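Local coordinates for protein Lys-gingipain catalytic subunit (Porphyromonas gingivalis, PDB 6I9A) that cleaves proteins and peptides after lysine as the catalytic subunit of a secreted bacterial cysteine protease that may act as a virulence factor, at residues K99-Y104 and A356-G361; G199-L204 and T220-P225; G272-I277 and G363-Y368. All coordinates share one frame; numbering follows the deposited sequence.

Contact 1 (K99-Y104 and A356-G361)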
loop_
_atom_site.group_PDB
_atom_site.type_symbol
_atom_site.label_atom_id
_atom_site.label_comp_id
_atom_site.label_asym_id
_atom_site.label_seq_id
_atom_site.Cartn_x
_atom_site.Cartn_y
_atom_site.Cartn_z
ATOM N N LYS A 99 11.428 -9.393 -16.501
ATOM C CA LYS A 99 12.091 -8.587 -15.472
ATOM C C LYS A 99 11.664 -9.129 -14.126
ATOM O O LYS A 99 10.695 -9.865 -14.031
ATOM C CB LYS A 99 11.717 -7.098 -15.589
ATOM C CG LYS A 99 12.070 -6.479 -16.953
ATOM C CD LYS A 99 13.563 -6.420 -17.259
ATOM C CE LYS A 99 13.732 -5.902 -18.703
ATOM N NZ LYS A 99 15.139 -5.717 -19.045
ATOM N N VAL A 100 12.378 -8.743 -13.063
ATOM C CA VAL A 100 12.065 -9.311 -11.750
ATOM C C VAL A 100 10.618 -9.036 -11.385
ATOM O O VAL A 100 10.047 -7.956 -11.645
ATOM C CB VAL A 100 13.064 -8.792 -10.677
ATOM C CG1 VAL A 100 12.869 -7.292 -10.362
ATOM C CG2 VAL A 100 13.011 -9.662 -9.416
ATOM N N THR A 101 10.016 -10.015 -10.679
ATOM C CA THR A 101 8.675 -9.887 -10.128
ATOM C C THR A 101 8.602 -10.680 -8.851
ATOM O O THR A 101 9.263 -11.718 -8.669
ATOM C CB THR A 101 7.571 -10.384 -11.113
ATOM O OG1 THR A 101 6.267 -10.108 -10.600
ATOM C CG2 THR A 101 7.650 -11.882 -11.446
ATOM N N ASP A 102 7.694 -10.199 -7.995
ATOM C CA ASP A 102 7.288 -10.883 -6.768
ATOM C C ASP A 102 5.934 -11.571 -6.959
ATOM O O ASP A 102 5.428 -12.201 -6.027
ATOM C CB ASP A 102 7.179 -9.903 -5.581
ATOM C CG ASP A 102 8.513 -9.466 -5.043
ATOM O OD1 ASP A 102 9.490 -10.212 -5.238
ATOM O OD2 ASP A 102 8.577 -8.361 -4.408
ATOM N N LEU A 103 5.351 -11.483 -8.175
ATOM C CA LEU A 103 4.001 -12.024 -8.359
ATOM C C LEU A 103 3.893 -13.477 -7.951
ATOM O O LEU A 103 2.845 -13.872 -7.380
ATOM C CB LEU A 103 3.603 -11.907 -9.848
ATOM C CG LEU A 103 2.198 -12.468 -10.174
ATOM C CD1 LEU A 103 1.082 -11.754 -9.437
ATOM C CD2 LEU A 103 1.947 -12.433 -11.666
ATOM N N TYR A 104 4.908 -14.290 -8.284
ATOM C CA TYR A 104 4.737 -15.739 -8.094
ATOM C C TYR A 104 4.905 -16.182 -6.636
ATOM O O TYR A 104 4.528 -17.308 -6.323
ATOM C CB TYR A 104 5.632 -16.482 -9.068
ATOM C CG TYR A 104 5.130 -16.179 -10.469
ATOM C CD1 TYR A 104 5.859 -15.356 -11.329
ATOM C CD2 TYR A 104 3.873 -16.612 -10.881
ATOM C CE1 TYR A 104 5.363 -14.988 -12.581
ATOM C CE2 TYR A 104 3.361 -16.253 -12.121
ATOM C CZ TYR A 104 4.111 -15.445 -12.971
ATOM O OH TYR A 104 3.577 -15.037 -14.171
ATOM N N ALA A 356 4.152 -6.840 -13.531
ATOM C CA ALA A 356 4.928 -5.609 -13.615
ATOM C C ALA A 356 4.884 -4.742 -12.350
ATOM O O ALA A 356 5.912 -4.290 -11.858
ATOM C CB ALA A 356 4.425 -4.765 -14.794
ATOM N N TYR A 357 3.657 -4.434 -11.887
ATOM C CA TYR A 357 3.493 -3.459 -10.801
ATOM C C TYR A 357 3.801 -4.057 -9.453
ATOM O O TYR A 357 3.445 -5.228 -9.160
ATOM C CB TYR A 357 2.115 -2.819 -10.870
ATOM C CG TYR A 357 2.107 -1.563 -11.734
ATOM C CD1 TYR A 357 1.903 -1.629 -13.118
ATOM C CD2 TYR A 357 2.385 -0.317 -11.183
ATOM C CE1 TYR A 357 1.946 -0.480 -13.904
ATOM C CE2 TYR A 357 2.402 0.830 -11.966
ATOM C CZ TYR A 357 2.170 0.745 -13.320
ATOM O OH TYR A 357 2.174 1.921 -14.037
ATOM N N HIS A 358 4.471 -3.269 -8.622
ATOM C CA HIS A 358 4.838 -3.683 -7.270
ATOM C C HIS A 358 4.610 -2.572 -6.297
ATOM O O HIS A 358 4.695 -1.394 -6.648
ATOM C CB HIS A 358 6.351 -4.028 -7.245
ATOM C CG HIS A 358 6.681 -5.313 -7.959
ATOM N ND1 HIS A 358 6.742 -5.385 -9.326
ATOM C CD2 HIS A 358 6.897 -6.558 -7.452
ATOM C CE1 HIS A 358 7.000 -6.667 -9.619
ATOM N NE2 HIS A 358 7.094 -7.411 -8.516
ATOM N N VAL A 359 4.439 -2.989 -5.021
ATOM C CA VAL A 359 4.544 -2.090 -3.892
ATOM C C VAL A 359 5.927 -2.300 -3.246
ATOM O O VAL A 359 6.267 -3.434 -2.858
ATOM C CB VAL A 359 3.449 -2.320 -2.837
ATOM C CG1 VAL A 359 3.669 -1.359 -1.646
ATOM C CG2 VAL A 359 2.033 -2.108 -3.418
ATOM N N LEU A 360 6.660 -1.198 -3.082
ATOM C CA LEU A 360 7.887 -1.124 -2.265
ATOM C C LEU A 360 7.538 -0.259 -1.048
ATOM O O LEU A 360 6.785 0.720 -1.149
ATOM C CB LEU A 360 9.052 -0.534 -3.058
ATOM C CG LEU A 360 9.543 -1.483 -4.166
ATOM C CD1 LEU A 360 10.306 -0.731 -5.258
ATOM C CD2 LEU A 360 10.439 -2.577 -3.555
ATOM N N GLY A 361 8.044 -0.653 0.121
ATOM C CA GLY A 361 7.552 -0.052 1.353
ATOM C C GLY A 361 6.273 -0.762 1.798
ATOM O O GLY A 361 6.042 -1.919 1.438
HETATM O O HOH W 1 6.596 -6.529 -3.896
#

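Contact 2 (G199-L204 and T220-P225)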
loop_
_atom_site.group_PDB
_atom_site.type_symbol
_atom_site.label_atom_id
_atom_site.label_comp_id
_atom_site.label_asym_id
_atom_site.label_seq_id
_atom_site.Cartn_x
_atom_site.Cartn_y
_atom_site.Cartn_z
ATOM N N GLY A 199 10.011 23.839 -10.974
ATOM C CA GLY A 199 9.655 23.891 -9.563
ATOM C C GLY A 199 8.660 22.840 -9.109
ATOM O O GLY A 199 8.286 22.824 -7.932
ATOM N N CYS A 200 8.272 21.916 -9.983
ATOM C CA CYS A 200 7.212 20.967 -9.610
ATOM C C CYS A 200 7.576 20.058 -8.441
ATOM O O CYS A 200 6.672 19.628 -7.740
ATOM C CB CYS A 200 6.763 20.135 -10.806
ATOM S SG CYS A 200 8.060 19.087 -11.527
ATOM N N TYR A 201 8.852 19.745 -8.223
ATOM C CA TYR A 201 9.206 18.833 -7.123
ATOM C C TYR A 201 9.479 19.567 -5.802
ATOM O O TYR A 201 9.656 18.902 -4.788
ATOM C CB TYR A 201 10.371 17.930 -7.518
ATOM C CG TYR A 201 9.985 17.034 -8.697
ATOM C CD1 TYR A 201 8.905 16.149 -8.602
ATOM C CD2 TYR A 201 10.716 17.057 -9.888
ATOM C CE1 TYR A 201 8.571 15.301 -9.645
ATOM C CE2 TYR A 201 10.373 16.227 -10.949
ATOM C CZ TYR A 201 9.299 15.351 -10.815
ATOM O OH TYR A 201 8.946 14.502 -11.837
ATOM N N SER A 202 9.407 20.900 -5.796
ATOM C CA SER A 202 9.533 21.634 -4.525
ATOM C C SER A 202 8.491 21.188 -3.525
ATOM O O SER A 202 8.722 21.161 -2.302
ATOM C CB SER A 202 9.343 23.129 -4.779
ATOM O OG SER A 202 10.516 23.625 -5.389
ATOM N N HIS A 203 7.308 20.825 -4.043
ATOM C CA HIS A 203 6.168 20.453 -3.198
ATOM C C HIS A 203 6.425 19.149 -2.432
ATOM O O HIS A 203 5.827 18.946 -1.371
ATOM C CB HIS A 203 4.900 20.348 -4.059
ATOM C CG HIS A 203 4.712 21.554 -4.933
ATOM N ND1 HIS A 203 4.539 22.818 -4.415
ATOM C CD2 HIS A 203 4.683 21.636 -6.281
ATOM C CE1 HIS A 203 4.415 23.623 -5.462
ATOM N NE2 HIS A 203 4.500 22.953 -6.605
ATOM N N LEU A 204 7.352 18.306 -2.917
ATOM C CA LEU A 204 7.690 17.120 -2.135
ATOM C C LEU A 204 8.400 17.484 -0.851
ATOM O O LEU A 204 8.267 16.777 0.144
ATOM C CB LEU A 204 8.629 16.215 -2.944
ATOM C CG LEU A 204 8.050 15.618 -4.250
ATOM C CD1 LEU A 204 9.098 14.734 -4.881
ATOM C CD2 LEU A 204 6.761 14.813 -3.984
ATOM N N THR A 220 16.189 4.761 -12.147
ATOM C CA THR A 220 16.578 5.635 -11.037
ATOM C C THR A 220 15.969 7.018 -11.124
ATOM O O THR A 220 16.442 7.938 -10.438
ATOM C CB THR A 220 18.127 5.724 -10.958
ATOM O OG1 THR A 220 18.616 6.230 -12.206
ATOM C CG2 THR A 220 18.761 4.398 -10.624
ATOM N N ALA A 221 14.899 7.201 -11.921
ATOM C CA ALA A 221 14.329 8.529 -12.045
ATOM C C ALA A 221 12.935 8.505 -12.599
ATOM O O ALA A 221 12.576 7.683 -13.453
ATOM C CB ALA A 221 15.189 9.425 -12.979
ATOM N N TRP A 222 12.165 9.528 -12.216
ATOM C CA TRP A 222 11.059 10.043 -13.021
ATOM C C TRP A 222 11.784 10.923 -14.047
ATOM O O TRP A 222 12.524 11.834 -13.664
ATOM C CB TRP A 222 10.043 10.821 -12.183
ATOM C CG TRP A 222 9.269 9.952 -11.250
ATOM C CD1 TRP A 222 9.146 8.589 -11.281
ATOM C CD2 TRP A 222 8.372 10.412 -10.241
ATOM N NE1 TRP A 222 8.250 8.179 -10.326
ATOM C CE2 TRP A 222 7.761 9.280 -9.668
ATOM C CE3 TRP A 222 8.046 11.687 -9.734
ATOM C CZ2 TRP A 222 6.759 9.374 -8.681
ATOM C CZ3 TRP A 222 7.103 11.773 -8.709
ATOM C CH2 TRP A 222 6.478 10.625 -8.187
ATOM N N ALA A 223 11.661 10.642 -15.344
ATOM C CA ALA A 223 12.625 11.188 -16.293
ATOM C C ALA A 223 12.384 12.621 -16.749
ATOM O O ALA A 223 13.376 13.317 -17.053
ATOM C CB ALA A 223 12.732 10.282 -17.507
ATOM N N ASP A 224 11.137 13.052 -16.876
ATOM C CA ASP A 224 10.915 14.422 -17.411
ATOM C C ASP A 224 9.488 14.862 -17.087
ATOM O O ASP A 224 8.532 14.370 -17.709
ATOM C CB ASP A 224 11.122 14.436 -18.939
ATOM C CG ASP A 224 11.098 15.822 -19.526
ATOM O OD1 ASP A 224 10.723 16.756 -18.823
ATOM O OD2 ASP A 224 11.421 15.963 -20.743
ATOM N N PRO A 225 9.306 15.744 -16.108
ATOM C CA PRO A 225 10.359 16.475 -15.392
ATOM C C PRO A 225 11.210 15.546 -14.533
ATOM O O PRO A 225 10.706 14.599 -13.916
ATOM C CB PRO A 225 9.582 17.474 -14.536
ATOM C CG PRO A 225 8.192 16.869 -14.387
ATOM C CD PRO A 225 7.972 16.221 -15.733
#

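Contact 3 (G272-I277 and G363-Y368)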
loop_
_atom_site.group_PDB
_atom_site.type_symbol
_atom_site.label_atom_id
_atom_site.label_comp_id
_atom_site.label_asym_id
_atom_site.label_seq_id
_atom_site.Cartn_x
_atom_site.Cartn_y
_atom_site.Cartn_z
ATOM N N GLY A 272 11.176 11.592 1.891
ATOM C CA GLY A 272 10.631 10.654 0.905
ATOM C C GLY A 272 9.301 10.042 1.334
ATOM O O GLY A 272 8.436 10.684 1.957
ATOM N N ALA A 273 9.116 8.775 0.904
ATOM C CA ALA A 273 7.829 8.080 0.973
ATOM C C ALA A 273 7.770 7.002 2.034
ATOM O O ALA A 273 8.800 6.419 2.378
ATOM C CB ALA A 273 7.615 7.399 -0.415
ATOM N N TYR A 274 6.539 6.654 2.453
ATOM C CA TYR A 274 6.358 5.435 3.257
ATOM C C TYR A 274 6.015 4.223 2.375
ATOM O O TYR A 274 6.163 3.083 2.819
ATOM C CB TYR A 274 5.276 5.638 4.329
ATOM C CG TYR A 274 3.901 5.923 3.783
ATOM C CD1 TYR A 274 3.105 4.894 3.277
ATOM C CD2 TYR A 274 3.398 7.224 3.728
ATOM C CE1 TYR A 274 1.824 5.149 2.788
ATOM C CE2 TYR A 274 2.114 7.488 3.229
ATOM C CZ TYR A 274 1.355 6.451 2.718
ATOM O OH TYR A 274 0.095 6.648 2.232
ATOM N N ALA A 275 5.623 4.452 1.112
ATOM C CA ALA A 275 5.327 3.368 0.168
ATOM C C ALA A 275 5.418 3.967 -1.218
ATOM O O ALA A 275 5.190 5.162 -1.445
ATOM C CB ALA A 275 3.950 2.786 0.405
ATOM N N TYR A 276 5.713 3.077 -2.171
ATOM C CA TYR A 276 5.830 3.413 -3.610
ATOM C C TYR A 276 5.176 2.342 -4.409
ATOM O O TYR A 276 5.371 1.151 -4.158
ATOM C CB TYR A 276 7.309 3.508 -3.995
ATOM C CG TYR A 276 7.499 3.972 -5.428
ATOM C CD1 TYR A 276 7.254 5.294 -5.787
ATOM C CD2 TYR A 276 7.888 3.082 -6.425
ATOM C CE1 TYR A 276 7.425 5.737 -7.101
ATOM C CE2 TYR A 276 8.073 3.523 -7.748
ATOM C CZ TYR A 276 7.830 4.853 -8.072
ATOM O OH TYR A 276 7.975 5.324 -9.343
ATOM N N ILE A 277 4.383 2.768 -5.402
ATOM C CA ILE A 277 3.847 1.830 -6.397
ATOM C C ILE A 277 4.475 2.171 -7.743
ATOM O O ILE A 277 4.435 3.345 -8.156
ATOM C CB ILE A 277 2.298 1.946 -6.519
ATOM C CG1 ILE A 277 1.642 1.471 -5.202
ATOM C CG2 ILE A 277 1.816 1.084 -7.698
ATOM C CD1 ILE A 277 0.178 1.910 -5.083
ATOM N N GLY A 363 2.686 -1.801 1.984
ATOM C CA GLY A 363 1.428 -1.876 1.263
ATOM C C GLY A 363 0.190 -2.032 2.126
ATOM O O GLY A 363 -0.948 -1.863 1.661
ATOM N N SER A 364 0.397 -2.322 3.434
ATOM C CA SER A 364 -0.728 -2.479 4.366
ATOM C C SER A 364 -1.203 -1.172 4.964
ATOM O O SER A 364 -2.204 -1.153 5.672
ATOM C CB SER A 364 -0.407 -3.487 5.469
ATOM O OG SER A 364 0.513 -2.963 6.419
ATOM N N VAL A 365 -0.508 -0.058 4.685
ATOM C CA VAL A 365 -0.967 1.263 5.171
ATOM C C VAL A 365 -2.297 1.580 4.502
ATOM O O VAL A 365 -2.508 1.307 3.295
ATOM C CB VAL A 365 0.091 2.335 4.833
ATOM C CG1 VAL A 365 -0.447 3.751 5.094
ATOM C CG2 VAL A 365 1.385 2.101 5.609
ATOM N N MET A 366 -3.189 2.220 5.241
ATOM C CA MET A 366 -4.427 2.790 4.760
ATOM C C MET A 366 -4.217 4.288 4.546
ATOM O O MET A 366 -4.219 5.055 5.519
ATOM C CB MET A 366 -5.600 2.566 5.730
ATOM C CG MET A 366 -6.044 1.139 5.763
ATOM S SD MET A 366 -7.710 1.062 6.401
ATOM C CE MET A 366 -7.973 -0.708 6.385
ATOM N N PRO A 367 -4.010 4.764 3.330
ATOM C CA PRO A 367 -3.738 6.192 3.157
ATOM C C PRO A 367 -4.947 7.016 3.530
ATOM O O PRO A 367 -6.095 6.708 3.190
ATOM C CB PRO A 367 -3.400 6.342 1.654
ATOM C CG PRO A 367 -2.973 4.927 1.246
ATOM C CD PRO A 367 -3.904 4.038 2.045
ATOM N N TYR A 368 -4.665 8.172 4.169
ATOM C CA TYR A 368 -5.722 9.156 4.413
ATOM C C TYR A 368 -6.119 9.811 3.074
ATOM O O TYR A 368 -5.396 9.717 2.062
ATOM C CB TYR A 368 -5.214 10.245 5.417
ATOM C CG TYR A 368 -4.630 9.653 6.680
ATOM C CD1 TYR A 368 -5.402 8.853 7.518
ATOM C CD2 TYR A 368 -3.308 9.889 7.032
ATOM C CE1 TYR A 368 -4.866 8.298 8.673
ATOM C CE2 TYR A 368 -2.752 9.346 8.188
ATOM C CZ TYR A 368 -3.532 8.521 8.993
ATOM O OH TYR A 368 -3.020 7.901 10.111
#

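Contact 1 (K99-Y104 and A356-G361)
The imidazole of H358 meets the loop 99-104 with its edge: the backbone N of D102 and CB of T101 lie in the plane of the ring, while the D102 carboxylate is turned steeply, 76°, against it. At that edge the D102 N-H points into NE2 with the donor in the ring plane, at an N–NE2 distance of 2.9 Å. The N-H...acceptor angle is 159°. The second ring nitrogen, ND1, gives its hydrogen to the carbonyl O of A356, two residues back, at 2.9 Å. It reaches that oxygen from above the carbonyl plane, a less straight bond than the one at NE2. With one nitrogen donating and the other accepting, the pair fixes the ring's rotation, consistent with a neutral histidine protonated on ND1. The ring edge also packs against its neighbours: NE2 lies 3.4 Å from T101 CA, and CD2 lies 3.8 Å from D102 CB. T101 suits the turn because its hydroxyl, placed anti to the backbone N (chi1 -174°), accepts from L103 N at 2.9 Å and also bonds to the carbonyl of E355. D102 carries a buried charge that R120 answers through a salt bridge to OD1. Its OD2 accepts from a water, which reaches V359 O by a longer bond of 3.3 Å. F254, a ligand of a bound calcium, lies close to the H358 side chain. A histidine bonding backbone through both nitrogens, beside a threonine capping bond, thus ties the entry of helix 103-106 to edge strand 357-361 of the six-stranded sheet in the caspase-like catalytic domain.

Contact 2 (G199-L204 and T220-P225)
The hydroxyl of Y201 donates to the carbonyl O of P225, and the OH–O distance of 2.7 Å makes this a short bond. The donor stands above the carbonyl plane, 43° out of it, and the C=O...OH angle is 132°. Seen from the tyrosine, the acceptor oxygen lies at the ring edge, close to the ring plane. A tyrosine serves well here, since its long flat ring packs among apolar groups and still brings a donor to a buried carbonyl. Apolar neighbours pack against the ring. C200 SG sits over the ring centre, 3.6 Å above one face; it gets there because chi1 of 62° sets it between the backbone N and the carbonyl carbon. The same sulfur also rests against the proline, 3.6 Å from P225 CG, so the small thiol fills the angle between the two rings. Another flank of Y201 belongs to W222, whose six-membered ring turns its edge to the tyrosine, with CE3 lying 3.7 Å from Y201 CE1. The indole N-H is used elsewhere, on the hydroxyl of Y276, and Y213 and F261 stack on W222. P225 follows a cis peptide bond, a sharp bend in the chain between strands 221-223 and 226-228. A223, two residues before P225, touches the bound inhibitor KYT-36. This is an aromatic and proline core beside the substrate cleft: it seats the type I turn G199-S202, leading into helix 202-206, against the small antiparallel sheet that follows H216, the inferred proton donor of the gingipain active site.

Contact 3 (G272-I277 and G363-Y368)
In the core of the catalytic domain, strand 273-279, neighbour of edge strand 357-361, turns a corner at Y274, and there it meets the loop that leaves 357-361 on the way to the Ig-like domain. Y274 carries the contact. With chi1 at 63°, CG sits between the backbone N and the carbonyl carbon, which brings the CD1–CE1 side of the ring against the loop. V365 lies obliquely to the ring, CG1 being 3.5 Å from Y274 CE1; the other methyl, CG2, approaches CD1 at 4.0 Å. Both methyls thus meet the CD1–CE1 flank of the ring, a fit that a beta-branched residue offers naturally. Farther out, P367 crosses the tyrosine at about a right angle, and its ring carbons CB and CG lie 3.6 and 3.7 Å from Y274 OH. Y139 of helix 126-141 meets the Y274 ring with planes at about 30° and also touches V365 and P367, while V325 touches Y274 and P367. Between Y274 and V365 the packing is apolar, and P367 adds van der Waals contact of its CB and CG with the hydroxyl oxygen; between these two segments, direction is set by shape rather than by a polar bond.

Overall arrangement
From the N terminus, segment 99-104 opens contact 1, which closes only at 356-361, more than 250 residues later. Within that long loop contact 2 opens and closes, joining 199-204 to 220-225 and closing a short loop that runs through strand 210-214 of the large sheet. Segment 272-277 then begins contact 3, completed by 363-368 after contact 1 has closed, so contacts 1 and 3 cross. They meet in the sheet, where 357-361 pairs antiparallel with 273-279 and Y276 N lies 2.8 Å from L360 O. Contact 2 is linked to contact 3 by W222 NE1 and Y276 OH, 3.0 Å apart. The N-terminal part of the domain around 99-104, the substrate cleft and the large sheet are thereby joined.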